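Local coordinates for protein SnoN,Epimerase SnoN (Streptomyces nogalater, PDB 5EP9) that binds iron and 2-oxoglutarate and acts as an epimerase in nogalamycin biosynthesis, probably as a member of the 2-oxoglutarate-dependent non-heme iron enzymes, at residues Gly154-Ala159 with His219-Val224; Leu120-Val125 with Ser240-Asp245. All coordinates share one frame; numbering follows the deposited sequence. Where two conformers were deposited one is given.

Contact 1: Gly154-Ala159 with His219-Val224; sequences GTALTA and HHARTV. With AKG (2-oxoglutaric acid), chain E.
T158 covers one face of the H219 imidazole, its CB 4.0 Å from the ring centroid and 24° off the normal, a CH-pi contact displaced toward the rim. The ring's edge is turned to the bound 2-oxoglutarate: H219 NE2 gives AKG O1 a weak hydrogen bond of 3.2 Å, bent to 130° at the hydrogen, while D144 of the iron site is its stronger partner. The second imidazole, H220, carries A156 O over one face and accepts R222 N on ND1 close to its own plane; G154 O comes obliquely to 3.0 Å from H220 CE1. T158, in the 14-202 portion of the engineered SnoN fusion, and H219, in the 203-305 portion, lie on neighbouring antiparallel strands of this cupin-clan fold. They form a hydrogen-bonded pair, with T158 N to H219 O at 2.9 Å and H219 N to T158 O at 3.0 Å; their side chains share the face turned to the 2-oxoglutarate, those of L157 and H220 the other. With chi1 at -62°, T158 sends CG2 to 3.7 Å from AKG O2 and leaves OG1 beside the backbone N, where it donates to a water 2.6 Å away. That water in turn donates to H219 O. Past the strand, A221 N bonds to A156 O from above the carbonyl plane, and a type I turn from H220 to T223 leads toward the iron ligand H225.

Contact 2: Leu120-Val125 with Ser240-Asp245; sequences LFKLEV and SAVYMD
F121 and K122 both face V242 across the antiparallel pair, the signature of a classic beta bulge. V242 O receives F121 N at 2.9 Å and, weakly, K122 N at 3.5 Å, and the return bond from V242 N reaches K122 O at 2.9 Å. The extra residue shifts the register by one between the L120-Y243 and K122-V242 pairs. It also brings two side chains against one valine: F121 CD2 lies alongside V242 CG1 at 4.0 Å, and K122 CE crosses to V242 CG2 at 3.8 Å. With CG anti to the backbone N (chi1 176°), the F121 ring runs beside V242 in the same direction. M244 crosses F121 at about a right angle, its SD 3.8 Å from F121 CB and oblique to the ring, a Met-aromatic contact. Beyond the bulge the ladder is regular, with E124 and S240 exchanging a pair of backbone bonds. K122, extended past CG, reaches along its own strand to E124 in a salt bridge whose hydrogen bond is weak, K122 NZ to E124 OE2 at 3.2 Å. On that same face the S240 hydroxyl is hydrogen-bonded to 2-oxoglutarate; the backbone bonds to E124 hold the strand from which S240 reaches that molecule as a first-shell partner. The face carrying L120, L123, A241 and Y243 is mostly apolar, with L120 CD1 against Y243 CE1 at 3.9 Å and L123 beside A241; the Y243 hydroxyl is hydrogen-bonded to A101 O. The paired segments belong to the 14-202 and 203-305 portions of the engineered SnoN fusion. Strand 157-162 flanks 240-245, V125 pairs with V87 of strand 82-87, and helices 90-93 and 95-101 pack on the face carrying L120 and L123.

In the fold
Both contacts belong to one antiparallel sheet, in which strands 157-162 and 236-245 are neighbours; A159 N with A241 O and L157 O with Y243 N probably join them by hydrogen bonds. Contact 2 is the buried one, and the loop it closes contains contact 1, a partly buried pairing that gives way to a 3-10 segment and a turn, where T155 is exposed. Their chemistry follows: contact 1 relies on imidazoles, a bridging water and the ligand, contact 2 on a longer backbone ladder and apolar packing. They converge where T158 CG2 packs against S240 OG, 3.1 Å apart, as both residues line the 2-oxoglutarate pocket.

Contact 1: Gly154-Ala159 with His219-Val224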
ATOM      1  N   GLY A 154      10.644  -8.499  -1.119  1.00 33.55           N
ATOM      2  CA  GLY A 154      11.475  -7.975  -0.077  1.00 33.35           C
ATOM      3  C   GLY A 154      11.882  -6.515  -0.198  1.00 36.14           C
ATOM      4  O   GLY A 154      12.319  -5.933   0.800  1.00 37.66           O
ATOM      5  N   THR A 155      11.732  -5.890  -1.387  1.00 33.72           N
ATOM      6  CA  THR A 155      12.066  -4.455  -1.536  1.00 32.38           C
ATOM      7  C   THR A 155      10.882  -3.626  -2.082  1.00 31.13           C
ATOM      8  O   THR A 155      11.027  -2.452  -2.352  1.00 28.52           O
ATOM      9  CB  THR A 155      13.234  -4.206  -2.493  1.00 32.74           C
ATOM     10  OG1 THR A 155      12.946  -4.844  -3.736  1.00 31.59           O
ATOM     11  CG2 THR A 155      14.492  -4.765  -1.891  1.00 34.67           C
ATOM     12  N   ALA A 156       9.722  -4.245  -2.155  1.00 30.43           N
ATOM     13  CA  ALA A 156       8.535  -3.530  -2.575  1.00 29.47           C
ATOM     14  C   ALA A 156       8.166  -2.450  -1.580  1.00 30.51           C
ATOM     15  O   ALA A 156       8.674  -2.354  -0.423  1.00 28.51           O
ATOM     16  CB  ALA A 156       7.411  -4.479  -2.754  1.00 28.78           C
ATOM     17  N   LEU A 157       7.337  -1.577  -2.042  1.00 29.71           N
ATOM     18  CA  LEU A 157       6.806  -0.496  -1.165  1.00 29.69           C
ATOM     19  C   LEU A 157       5.357  -0.112  -1.480  1.00 28.95           C
ATOM     20  O   LEU A 157       4.901  -0.225  -2.640  1.00 28.09           O
ATOM     21  CB  LEU A 157       7.674   0.740  -1.149  1.00 30.50           C
ATOM     22  CG  LEU A 157       7.664   1.685  -2.311  1.00 32.02           C
ATOM     23  CD1 LEU A 157       8.551   2.889  -1.965  1.00 33.54           C
ATOM     24  CD2 LEU A 157       8.366   0.994  -3.451  1.00 33.83           C
ATOM     25  N   THR A 158       4.691   0.385  -0.443  1.00 27.63           N
ATOM     26  CA  THR A 158       3.290   0.689  -0.481  1.00 27.57           C
ATOM     27  C   THR A 158       3.027   2.202  -0.217  1.00 27.29           C
ATOM     28  O   THR A 158       3.517   2.728   0.725  1.00 28.84           O
ATOM     29  CB  THR A 158       2.543  -0.179   0.502  1.00 27.58           C
ATOM     30  OG1 THR A 158       2.682  -1.555   0.137  1.00 25.91           O
ATOM     31  CG2 THR A 158       1.067   0.212   0.587  1.00 27.98           C
ATOM     32  N   ALA A 159       2.277   2.862  -1.101  1.00 25.51           N
ATOM     33  CA  ALA A 159       1.762   4.222  -0.895  1.00 25.26           C
ATOM     34  C   ALA A 159       0.332   4.186  -0.371  1.00 25.40           C
ATOM     35  O   ALA A 159      -0.551   3.644  -1.025  1.00 26.14           O
ATOM     36  CB  ALA A 159       1.774   4.993  -2.188  1.00 26.80           C
ATOM     37  N   HIS A 219       5.518   2.929   2.888  1.00 28.63           N
ATOM     38  CA  HIS A 219       6.219   1.949   3.727  1.00 27.75           C
ATOM     39  C   HIS A 219       6.794   0.780   2.952  1.00 27.19           C
ATOM     40  O   HIS A 219       6.170   0.172   2.056  1.00 24.94           O
ATOM     41  CB  HIS A 219       5.369   1.516   4.931  1.00 26.74           C
ATOM     42  CG  HIS A 219       4.221   0.647   4.610  1.00 26.47           C
ATOM     43  ND1 HIS A 219       2.989   1.150   4.274  1.00 27.41           N
ATOM     44  CD2 HIS A 219       4.081  -0.696   4.649  1.00 26.89           C
ATOM     45  CE1 HIS A 219       2.131   0.150   4.132  1.00 26.74           C
ATOM     46  NE2 HIS A 219       2.773  -0.974   4.335  1.00 28.51           N
ATOM     47  N   HIS A 220       7.951   0.399   3.425  1.00 26.20           N
ATOM     48  CA  HIS A 220       8.698  -0.779   2.938  1.00 26.91           C
ATOM     49  C   HIS A 220       7.972  -2.082   3.259  1.00 26.06           C
ATOM     50  O   HIS A 220       7.304  -2.238   4.243  1.00 25.23           O
ATOM     51  CB  HIS A 220      10.109  -0.744   3.589  1.00 27.84           C
ATOM     52  CG  HIS A 220      11.124  -1.693   3.015  1.00 28.90           C
ATOM     53  ND1 HIS A 220      11.139  -3.053   3.289  1.00 28.27           N
ATOM     54  CD2 HIS A 220      12.225  -1.452   2.267  1.00 28.71           C
ATOM     55  CE1 HIS A 220      12.151  -3.612   2.669  1.00 28.47           C
ATOM     56  NE2 HIS A 220      12.853  -2.664   2.096  1.00 29.47           N
ATOM     57  N   ALA A 221       8.137  -3.038   2.383  1.00 27.44           N
ATOM     58  CA  ALA A 221       7.469  -4.341   2.463  1.00 28.38           C
ATOM     59  C   ALA A 221       7.883  -5.197   3.673  1.00 30.05           C
ATOM     60  O   ALA A 221       7.202  -6.171   3.979  1.00 29.40           O
ATOM     61  CB  ALA A 221       7.782  -5.128   1.183  1.00 28.96           C
ATOM     62  N   ARG A 222       9.013  -4.868   4.259  1.00 30.32           N
ATOM     63  CA  ARG A 222       9.481  -5.522   5.500  0.50 32.04           C
ATOM     64  C   ARG A 222       9.164  -4.727   6.794  1.00 32.33           C
ATOM     65  O   ARG A 222       9.400  -5.213   7.895  1.00 30.20           O
ATOM     66  CB  ARG A 222      10.968  -5.917   5.427  0.50 34.05           C
ATOM     67  CG  ARG A 222      11.267  -7.053   4.405  0.50 35.79           C
ATOM     68  CD  ARG A 222      12.610  -7.776   4.464  0.50 39.36           C
ATOM     69  NE  ARG A 222      12.924  -8.368   5.758  0.50 40.68           N
ATOM     70  CZ  ARG A 222      12.794  -9.639   6.045  0.50 42.91           C
ATOM     71  NH1 ARG A 222      12.364 -10.515   5.137  0.50 41.71           N
ATOM     72  NH2 ARG A 222      13.117 -10.029   7.269  0.50 43.95           N
ATOM     73  N   THR A 223       8.572  -3.523   6.654  1.00 30.33           N
ATOM     74  CA  THR A 223       8.251  -2.730   7.846  1.00 28.50           C
ATOM     75  C   THR A 223       7.005  -3.257   8.533  1.00 29.39           C
ATOM     76  O   THR A 223       5.980  -3.424   7.892  1.00 28.01           O
ATOM     77  CB  THR A 223       8.053  -1.304   7.480  1.00 27.34           C
ATOM     78  OG1 THR A 223       9.268  -0.811   6.901  1.00 26.40           O
ATOM     79  CG2 THR A 223       7.673  -0.454   8.692  1.00 26.04           C
ATOM     80  N   VAL A 224       7.091  -3.511   9.833  1.00 29.12           N
ATOM     81  CA  VAL A 224       5.944  -3.937  10.591  1.00 28.23           C
ATOM     82  C   VAL A 224       5.024  -2.735  10.801  1.00 27.41           C
ATOM     83  O   VAL A 224       5.473  -1.655  11.153  1.00 27.06           O
ATOM     84  CB  VAL A 224       6.354  -4.522  11.979  1.00 29.50           C
ATOM     85  CG1 VAL A 224       5.124  -4.841  12.804  1.00 30.29           C
ATOM     86  CG2 VAL A 224       7.173  -5.773  11.801  1.00 29.79           C
TER
HETATM   87  C1  AKG E 301      -0.917  -1.852   3.969  1.00 33.71           C
HETATM   88  O1  AKG E 301       0.069  -2.587   3.703  1.00 31.00           O
HETATM   89  O2  AKG E 301      -1.191  -0.830   3.293  1.00 32.30           O
HETATM   90  C2  AKG E 301      -1.763  -2.154   5.147  1.00 36.04           C
HETATM   91  O5  AKG E 301      -1.493  -3.153   5.844  1.00 33.13           O
HETATM   92  C3  AKG E 301      -2.955  -1.210   5.429  1.00 34.63           C
HETATM   93  C4  AKG E 301      -3.694  -1.428   6.745  1.00 35.26           C
HETATM   94  C5  AKG E 301      -4.878  -0.522   6.999  1.00 34.00           C
HETATM   95  O3  AKG E 301      -5.132   0.391   6.192  1.00 35.19           O
HETATM   96  O4  AKG E 301      -5.624  -0.730   8.004  1.00 29.84           O
HETATM   97  O   HOH W   1       4.775  -2.306   1.576  1.00 24.15           O

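Contact 2: Leu120-Val125 with Ser240-Asp245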
ATOM      1  N   LEU A 120       3.786  -0.720 -11.218  1.00 32.09           N
ATOM      2  CA  LEU A 120       2.601  -0.864 -10.379  1.00 32.05           C
ATOM      3  C   LEU A 120       2.259  -2.339 -10.339  1.00 31.94           C
ATOM      4  O   LEU A 120       2.198  -2.981 -11.356  1.00 30.46           O
ATOM      5  CB  LEU A 120       1.426  -0.091 -10.940  1.00 33.85           C
ATOM      6  CG  LEU A 120       0.043  -0.351 -10.338  1.00 35.07           C
ATOM      7  CD1 LEU A 120      -0.036   0.166  -8.915  1.00 32.05           C
ATOM      8  CD2 LEU A 120      -1.065   0.316 -11.172  1.00 35.40           C
ATOM      9  N   PHE A 121       1.951  -2.829  -9.110  1.00 30.64           N
ATOM     10  CA  PHE A 121       1.466  -4.203  -8.897  1.00 30.78           C
ATOM     11  C   PHE A 121      -0.013  -4.242  -8.692  1.00 30.89           C
ATOM     12  O   PHE A 121      -0.748  -5.016  -9.312  1.00 33.37           O
ATOM     13  CB  PHE A 121       2.172  -4.887  -7.684  1.00 29.91           C
ATOM     14  CG  PHE A 121       1.626  -6.257  -7.379  1.00 30.13           C
ATOM     15  CD1 PHE A 121       1.747  -7.281  -8.293  1.00 31.80           C
ATOM     16  CD2 PHE A 121       1.051  -6.532  -6.158  1.00 30.10           C
ATOM     17  CE1 PHE A 121       1.275  -8.531  -8.014  1.00 32.38           C
ATOM     18  CE2 PHE A 121       0.559  -7.792  -5.856  1.00 30.30           C
ATOM     19  CZ  PHE A 121       0.660  -8.781  -6.798  1.00 31.59           C
ATOM     20  N   LYS A 122      -0.457  -3.403  -7.800  1.00 32.12           N
ATOM     21  CA  LYS A 122      -1.932  -3.212  -7.605  1.00 34.86           C
ATOM     22  C   LYS A 122      -2.285  -1.970  -6.798  1.00 33.13           C
ATOM     23  O   LYS A 122      -1.436  -1.420  -6.041  1.00 32.37           O
ATOM     24  CB  LYS A 122      -2.541  -4.409  -6.891  1.00 37.72           C
ATOM     25  CG  LYS A 122      -2.050  -4.464  -5.468  1.00 40.35           C
ATOM     26  CD  LYS A 122      -2.619  -5.647  -4.725  1.00 43.09           C
ATOM     27  CE  LYS A 122      -1.991  -5.526  -3.385  1.00 44.83           C
ATOM     28  NZ  LYS A 122      -2.571  -6.534  -2.521  1.00 48.15           N
ATOM     29  N   LEU A 123      -3.515  -1.493  -7.001  1.00 30.69           N
ATOM     30  CA  LEU A 123      -4.112  -0.510  -6.117  1.00 28.80           C
ATOM     31  C   LEU A 123      -5.358  -1.072  -5.489  1.00 29.32           C
ATOM     32  O   LEU A 123      -6.213  -1.612  -6.194  1.00 29.08           O
ATOM     33  CB  LEU A 123      -4.399   0.777  -6.816  1.00 28.60           C
ATOM     34  CG  LEU A 123      -4.957   1.922  -5.911  1.00 27.73           C
ATOM     35  CD1 LEU A 123      -4.467   3.280  -6.324  1.00 28.74           C
ATOM     36  CD2 LEU A 123      -6.483   1.931  -5.827  1.00 28.39           C
ATOM     37  N   GLU A 124      -5.489  -0.870  -4.189  1.00 29.40           N
ATOM     38  CA  GLU A 124      -6.778  -1.156  -3.484  1.00 31.46           C
ATOM     39  C   GLU A 124      -7.445   0.053  -2.880  1.00 29.94           C
ATOM     40  O   GLU A 124      -6.773   0.953  -2.439  1.00 30.25           O
ATOM     41  CB  GLU A 124      -6.554  -2.213  -2.419  1.00 31.23           C
ATOM     42  CG  GLU A 124      -6.165  -3.578  -3.014  1.00 34.87           C
ATOM     43  CD  GLU A 124      -5.693  -4.602  -1.913  1.00 37.63           C
ATOM     44  OE1 GLU A 124      -5.406  -4.198  -0.761  1.00 40.69           O
ATOM     45  OE2 GLU A 124      -5.704  -5.809  -2.173  1.00 37.19           O
ATOM     46  N   VAL A 125      -8.772   0.065  -2.823  1.00 29.90           N
ATOM     47  CA  VAL A 125      -9.494   1.089  -2.129  1.00 28.08           C
ATOM     48  C   VAL A 125      -9.869   0.537  -0.768  1.00 28.52           C
ATOM     49  O   VAL A 125     -10.536  -0.469  -0.736  1.00 28.80           O
ATOM     50  CB  VAL A 125     -10.767   1.475  -2.889  1.00 29.00           C
ATOM     51  CG1 VAL A 125     -11.598   2.501  -2.147  1.00 28.77           C
ATOM     52  CG2 VAL A 125     -10.443   2.014  -4.273  1.00 29.70           C
ATOM     53  N   SER A 240      -4.420   2.163  -1.156  1.00 27.24           N
ATOM     54  CA  SER A 240      -3.135   1.523  -0.940  1.00 28.86           C
ATOM     55  C   SER A 240      -2.615   0.884  -2.201  1.00 28.59           C
ATOM     56  O   SER A 240      -3.263   0.038  -2.786  1.00 28.88           O
ATOM     57  CB  SER A 240      -3.286   0.478   0.194  1.00 30.17           C
ATOM     58  OG  SER A 240      -2.072   0.046   0.607  1.00 32.17           O
ATOM     59  N   ALA A 241      -1.480   1.375  -2.659  1.00 27.42           N
ATOM     60  CA  ALA A 241      -0.896   0.923  -3.870  1.00 28.89           C
ATOM     61  C   ALA A 241       0.470   0.311  -3.610  1.00 28.04           C
ATOM     62  O   ALA A 241       1.307   0.925  -2.984  1.00 29.04           O
ATOM     63  CB  ALA A 241      -0.740   2.073  -4.878  1.00 30.15           C
ATOM     64  N   VAL A 242       0.691  -0.855  -4.180  1.00 28.08           N
ATOM     65  CA  VAL A 242       1.964  -1.592  -4.097  1.00 27.73           C
ATOM     66  C   VAL A 242       2.742  -1.422  -5.412  1.00 28.02           C
ATOM     67  O   VAL A 242       2.215  -1.631  -6.475  1.00 29.00           O
ATOM     68  CB  VAL A 242       1.690  -3.087  -3.851  1.00 27.99           C
ATOM     69  CG1 VAL A 242       2.975  -3.884  -3.803  1.00 27.70           C
ATOM     70  CG2 VAL A 242       0.893  -3.271  -2.552  1.00 28.06           C
ATOM     71  N   TYR A 243       3.918  -0.893  -5.260  1.00 27.41           N
ATOM     72  CA  TYR A 243       4.911  -0.746  -6.295  1.00 28.25           C
ATOM     73  C   TYR A 243       6.100  -1.744  -6.092  1.00 29.18           C
ATOM     74  O   TYR A 243       6.523  -2.060  -4.953  1.00 27.09           O
ATOM     75  CB  TYR A 243       5.473   0.650  -6.278  1.00 29.03           C
ATOM     76  CG  TYR A 243       4.379   1.687  -6.383  1.00 29.83           C
ATOM     77  CD1 TYR A 243       3.654   1.818  -7.551  1.00 31.05           C
ATOM     78  CD2 TYR A 243       4.002   2.473  -5.307  1.00 29.34           C
ATOM     79  CE1 TYR A 243       2.625   2.731  -7.670  1.00 31.50           C
ATOM     80  CE2 TYR A 243       2.968   3.404  -5.447  1.00 29.09           C
ATOM     81  CZ  TYR A 243       2.281   3.528  -6.598  1.00 29.60           C
ATOM     82  OH  TYR A 243       1.265   4.452  -6.730  1.00 30.41           O
ATOM     83  N   MET A 244       6.602  -2.218  -7.204  1.00 28.70           N
ATOM     84  CA  MET A 244       7.599  -3.266  -7.241  1.00 30.27           C
ATOM     85  C   MET A 244       8.667  -2.864  -8.203  1.00 32.78           C
ATOM     86  O   MET A 244       8.440  -2.147  -9.149  1.00 32.91           O
ATOM     87  CB  MET A 244       7.008  -4.619  -7.648  1.00 30.51           C
ATOM     88  CG  MET A 244       6.409  -4.652  -9.055  1.00 31.44           C
ATOM     89  SD  MET A 244       5.435  -6.195  -9.232  1.00 33.05           S
ATOM     90  CE  MET A 244       4.797  -5.845 -10.876  1.00 34.49           C
ATOM     91  N   ASP A 245       9.835  -3.430  -7.982  1.00 34.83           N
ATOM     92  CA  ASP A 245      10.961  -3.299  -8.910  1.00 37.88           C
ATOM     93  C   ASP A 245      10.543  -3.629 -10.325  1.00 37.85           C
ATOM     94  O   ASP A 245       9.828  -4.611 -10.547  1.00 38.08           O
ATOM     95  CB  ASP A 245      12.013  -4.301  -8.543  1.00 39.77           C
ATOM     96  CG  ASP A 245      13.372  -3.963  -9.132  1.00 44.72           C
ATOM     97  OD1 ASP A 245      13.631  -4.053 -10.331  1.00 44.46           O
ATOM     98  OD2 ASP A 245      14.275  -3.672  -8.304  1.00 51.04           O
TER